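Local coordinates for Ca(2+)/H(+) antiporter ChaA (Bacillus subtilis subsp. subtilis, PDB 4KJR), which exports calcium from the cell in exchange for external protons, as a homotrimeric membrane antiporter that carries neither sodium nor potassium, at residues G105-V110 against A257-M262; T85-A90 against L240-I245. The protein carries 2 engineered substitutions. One frame throughout, in Å; residues are numbered along the deposited sequence.

Contact 1. Residues G105-V110 against A257-M262; sequences GLSFFV and ASAIIM
The backbones of Ser107 and Ile260 come within 4.0 Å at their CA atoms, the nearest CA pair between the last turn and a half of helix 85-110 and the single, weakly bonded turn 258-261. Ile260 carries most of the contact, and its two branches divide the work. CG1 lies beside its own backbone N and the chain is extended beyond it (chi2 178°), which carries CD1 to 3.5 Å from Leu106 CD2, the two side chains crossing at a slant. The other branch, CG2, meets Val110 CG1 at 3.9 Å, where the side chains cross nearly at a right angle, and also lies 3.5 Å from Leu106 O. The isoleucine thus sits against two residues one turn apart on the same helix face. Beside it, the hydroxyl of Ser107 lies 3.1 Å from Ile260 N, but the angle is too poor for a hydrogen bond: OG bonds instead to Val103 O on its own helix, while Ile260 N is used by Ala257 O. Ser107 OG therefore packs against this turn as a small group, with Ala259 CB 3.5 Å from it. The contact joins the end of helix 85-110, in one sodium/calcium exchanger sequence range, to the turn after helix 239-256 in the other; Leu106 also touches helix 333-350, and Ala259 helix 269-296.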
# COMPACT_ATOMS: atom_id res chain seq x y z
N GLY A 105 9.74 11.60 14.02
CA GLY A 105 8.68 12.51 14.44
C GLY A 105 9.12 13.50 15.50
O GLY A 105 8.78 14.68 15.42
N LEU A 106 9.88 13.03 16.49
CA LEU A 106 10.39 13.90 17.54
C LEU A 106 11.40 14.88 16.97
O LEU A 106 11.38 16.06 17.32
CB LEU A 106 11.01 13.07 18.68
CG LEU A 106 10.80 13.49 20.14
CD1 LEU A 106 9.39 14.03 20.40
CD2 LEU A 106 11.07 12.29 21.03
N SER A 107 12.28 14.40 16.09
CA SER A 107 13.23 15.27 15.40
C SER A 107 12.53 16.37 14.61
O SER A 107 12.77 17.55 14.85
CB SER A 107 14.14 14.47 14.49
OG SER A 107 14.99 13.63 15.24
N PHE A 108 11.65 15.98 13.68
CA PHE A 108 10.91 16.93 12.84
C PHE A 108 10.16 17.95 13.68
O PHE A 108 10.19 19.15 13.38
CB PHE A 108 9.91 16.20 11.94
CG PHE A 108 10.52 15.36 10.85
CD1 PHE A 108 9.75 14.98 9.75
CD2 PHE A 108 11.85 14.95 10.90
CE1 PHE A 108 10.29 14.20 8.74
CE2 PHE A 108 12.39 14.17 9.89
CZ PHE A 108 11.61 13.80 8.81
N PHE A 109 9.50 17.48 14.73
CA PHE A 109 8.64 18.34 15.54
C PHE A 109 9.42 19.33 16.41
O PHE A 109 9.10 20.52 16.42
CB PHE A 109 7.71 17.51 16.42
CG PHE A 109 6.75 18.33 17.23
CD1 PHE A 109 5.66 18.95 16.62
CD2 PHE A 109 6.94 18.51 18.60
CE1 PHE A 109 4.78 19.71 17.36
CE2 PHE A 109 6.05 19.27 19.35
CZ PHE A 109 4.97 19.88 18.73
N VAL A 110 10.42 18.83 17.13
CA VAL A 110 11.19 19.65 18.07
C VAL A 110 11.88 20.78 17.31
O VAL A 110 11.76 21.95 17.69
CB VAL A 110 12.19 18.79 18.89
CG1 VAL A 110 13.64 19.17 18.61
CG2 VAL A 110 11.87 18.89 20.38
N ALA A 257 18.26 8.22 19.62
CA ALA A 257 17.77 9.56 19.95
C ALA A 257 18.74 10.69 19.58
O ALA A 257 18.37 11.86 19.65
CB ALA A 257 17.39 9.63 21.43
N SER A 258 19.96 10.33 19.18
CA SER A 258 20.94 11.30 18.69
C SER A 258 20.28 12.27 17.72
O SER A 258 20.48 13.48 17.80
CB SER A 258 22.11 10.59 18.00
OG SER A 258 22.69 9.62 18.85
N ALA A 259 19.45 11.72 16.83
CA ALA A 259 18.80 12.47 15.77
C ALA A 259 18.09 13.75 16.23
O ALA A 259 18.28 14.80 15.63
CB ALA A 259 17.82 11.58 15.02
N ILE A 260 17.30 13.65 17.30
CA ILE A 260 16.47 14.78 17.73
C ILE A 260 17.33 16.01 18.00
O ILE A 260 16.98 17.12 17.60
CB ILE A 260 15.62 14.47 18.98
CG1 ILE A 260 15.29 12.97 19.04
CG2 ILE A 260 14.36 15.31 18.97
CD1 ILE A 260 14.50 12.56 20.27
N ILE A 261 18.47 15.78 18.65
CA ILE A 261 19.37 16.84 19.08
C ILE A 261 19.89 17.68 17.92
O ILE A 261 19.96 18.90 18.02
CB ILE A 261 20.57 16.24 19.85
CG1 ILE A 261 20.09 15.61 21.16
CG2 ILE A 261 21.61 17.31 20.13
CD1 ILE A 261 21.14 14.77 21.85
N MSE A 262 20.22 17.02 16.81
CA MSE A 262 20.77 17.68 15.64
C MSE A 262 19.67 18.30 14.84
O MSE A 262 19.33 17.84 13.74
CB MSE A 262 21.53 16.68 14.79
CG MSE A 262 22.36 15.73 15.64
SE MSE A 262 24.10 15.50 14.76
CE MSE A 262 24.84 14.12 15.96

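Contact 2. Residues T85-A90 against L240-I245; sequences TGIVLA and LFIGVI
The flat groups in this contact are main-chain peptides, each met by an aliphatic or CA-H partner: the carbonyl of Ala90 by Val244 CA, the peptide Ile242-Gly243 by Ile87 CD1. Ala90 O approaches Val244 CA at 3.5 Å, and the angle of 148° at the hydrogen fits a CA-H...O contact. Ile87 CD1 lies over one face of the Ile242-Gly243 peptide, displaced past its N side, 3.9 Å from Gly243 N, and touches Ile242 CG2 more loosely, at 4.2 Å. The ring of Phe241 turns to the far side of its helix, where it meets Phe349 with the planes at about 60°.

Between these points the helices come close because small residues face each other. Ala90 directs its CB at the other helix, and Gly243, having no side chain, lets that methyl approach its CA to 4.2 Å. Val244 adds CG2, the branch beside its own backbone N, which reaches 3.7 Å from Ala90 CB; its exact place is doubtful, since it clashes with Leu240 O in the model. Leu240 lies at the more exposed margin, where its CD2 stops 4.5 Å from Ala90 CB. Behind Val244, helix 333-350 supplies Phe348, and Val88 packs away from the contact on Leu80 of helix 70-81.

The axes of the two short segments approach to 7.9 Å and cross at -36°, both running in the same general direction. A glycine and an alanine at such an approach are characteristic of close helix-helix packing in membrane proteins, here joining helices from the two sodium/calcium exchanger sequence ranges.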
# COMPACT_ATOMS: atom_id res chain seq x y z
N THR A 85 10.11 -16.37 21.75
CA THR A 85 10.40 -15.89 20.40
C THR A 85 9.47 -14.75 20.01
O THR A 85 9.87 -13.83 19.28
CB THR A 85 10.36 -17.04 19.36
OG1 THR A 85 10.22 -16.49 18.05
CG2 THR A 85 9.19 -17.98 19.63
N GLY A 86 8.24 -14.80 20.52
CA GLY A 86 7.24 -13.75 20.34
C GLY A 86 7.75 -12.35 20.67
O GLY A 86 7.65 -11.44 19.83
N ILE A 87 8.29 -12.19 21.87
CA ILE A 87 8.87 -10.90 22.30
C ILE A 87 9.92 -10.42 21.30
O ILE A 87 9.96 -9.24 20.95
CB ILE A 87 9.49 -10.96 23.71
CG1 ILE A 87 8.40 -10.93 24.79
CG2 ILE A 87 10.48 -9.81 23.92
CD1 ILE A 87 8.06 -9.56 25.33
N VAL A 88 10.77 -11.34 20.85
CA VAL A 88 11.76 -10.97 19.83
C VAL A 88 11.05 -10.33 18.64
O VAL A 88 11.38 -9.21 18.26
CB VAL A 88 12.61 -12.17 19.37
CG1 VAL A 88 13.82 -11.67 18.61
CG2 VAL A 88 13.06 -13.00 20.55
N LEU A 89 10.06 -11.03 18.08
CA LEU A 89 9.33 -10.55 16.91
C LEU A 89 8.58 -9.23 17.16
O LEU A 89 8.58 -8.35 16.30
CB LEU A 89 8.38 -11.63 16.38
CG LEU A 89 8.96 -12.78 15.54
CD1 LEU A 89 8.10 -14.04 15.63
CD2 LEU A 89 9.13 -12.37 14.08
N ALA A 90 7.98 -9.09 18.33
CA ALA A 90 7.32 -7.82 18.70
C ALA A 90 8.32 -6.65 18.82
O ALA A 90 7.98 -5.50 18.52
CB ALA A 90 6.53 -8.00 19.99
N LEU A 240 2.76 -8.81 24.34
CA LEU A 240 3.18 -8.30 23.04
C LEU A 240 3.47 -6.80 23.16
O LEU A 240 4.51 -6.33 22.70
CB LEU A 240 2.10 -8.55 21.98
CG LEU A 240 1.83 -10.02 21.63
CD1 LEU A 240 0.64 -10.13 20.68
CD2 LEU A 240 3.07 -10.67 21.03
N PHE A 241 2.56 -6.08 23.80
CA PHE A 241 2.74 -4.67 24.12
C PHE A 241 4.14 -4.36 24.69
O PHE A 241 4.83 -3.46 24.19
CB PHE A 241 1.63 -4.23 25.08
CG PHE A 241 1.79 -2.84 25.62
CD1 PHE A 241 1.87 -2.61 26.99
CD2 PHE A 241 1.86 -1.74 24.76
CE1 PHE A 241 2.01 -1.33 27.50
CE2 PHE A 241 2.01 -0.45 25.26
CZ PHE A 241 2.08 -0.25 26.63
N ILE A 242 4.54 -5.12 25.71
CA ILE A 242 5.86 -4.98 26.34
C ILE A 242 6.93 -4.87 25.26
O ILE A 242 7.68 -3.89 25.21
CB ILE A 242 6.18 -6.18 27.29
CG1 ILE A 242 5.25 -6.19 28.51
CG2 ILE A 242 7.63 -6.14 27.76
CD1 ILE A 242 5.36 -7.46 29.35
N GLY A 243 6.99 -5.89 24.40
CA GLY A 243 7.95 -5.94 23.32
C GLY A 243 7.81 -4.75 22.41
O GLY A 243 8.79 -4.06 22.14
N VAL A 244 6.57 -4.48 21.97
CA VAL A 244 6.28 -3.53 20.89
C VAL A 244 6.50 -2.06 21.24
O VAL A 244 6.95 -1.29 20.39
CB VAL A 244 4.83 -3.63 20.35
CG1 VAL A 244 4.80 -3.15 18.91
CG2 VAL A 244 4.29 -5.04 20.44
N ILE A 245 6.16 -1.67 22.46
CA ILE A 245 6.27 -0.27 22.85
C ILE A 245 7.40 -0.02 23.85
O ILE A 245 8.38 0.64 23.52
CB ILE A 245 4.92 0.30 23.35
CG1 ILE A 245 3.81 0.09 22.31
CG2 ILE A 245 5.05 1.77 23.73
CD1 ILE A 245 3.98 0.86 21.01

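Overall arrangement
Contacts 1 and 2 sit near the two ends of the same long element, helix 85-110: residues 85-90 form its first turns and 105-110 its last. Their centres are 25 Å apart, on opposite sides of the chain's centre, and the nearest atoms remain about 12 Å from each other. The partners, 240-245 and 257-262, lie on helices 239-256 and 258-261, which follow each other in the chain. The order along the sequence is 85-90, 105-110, 240-245, 257-262, so the two pairings alternate along the chain. The pairings thus link the two sodium/calcium exchanger sequence ranges at two separate levels of the helical bundle, consistent with a transporter whose halves pack together within each subunit.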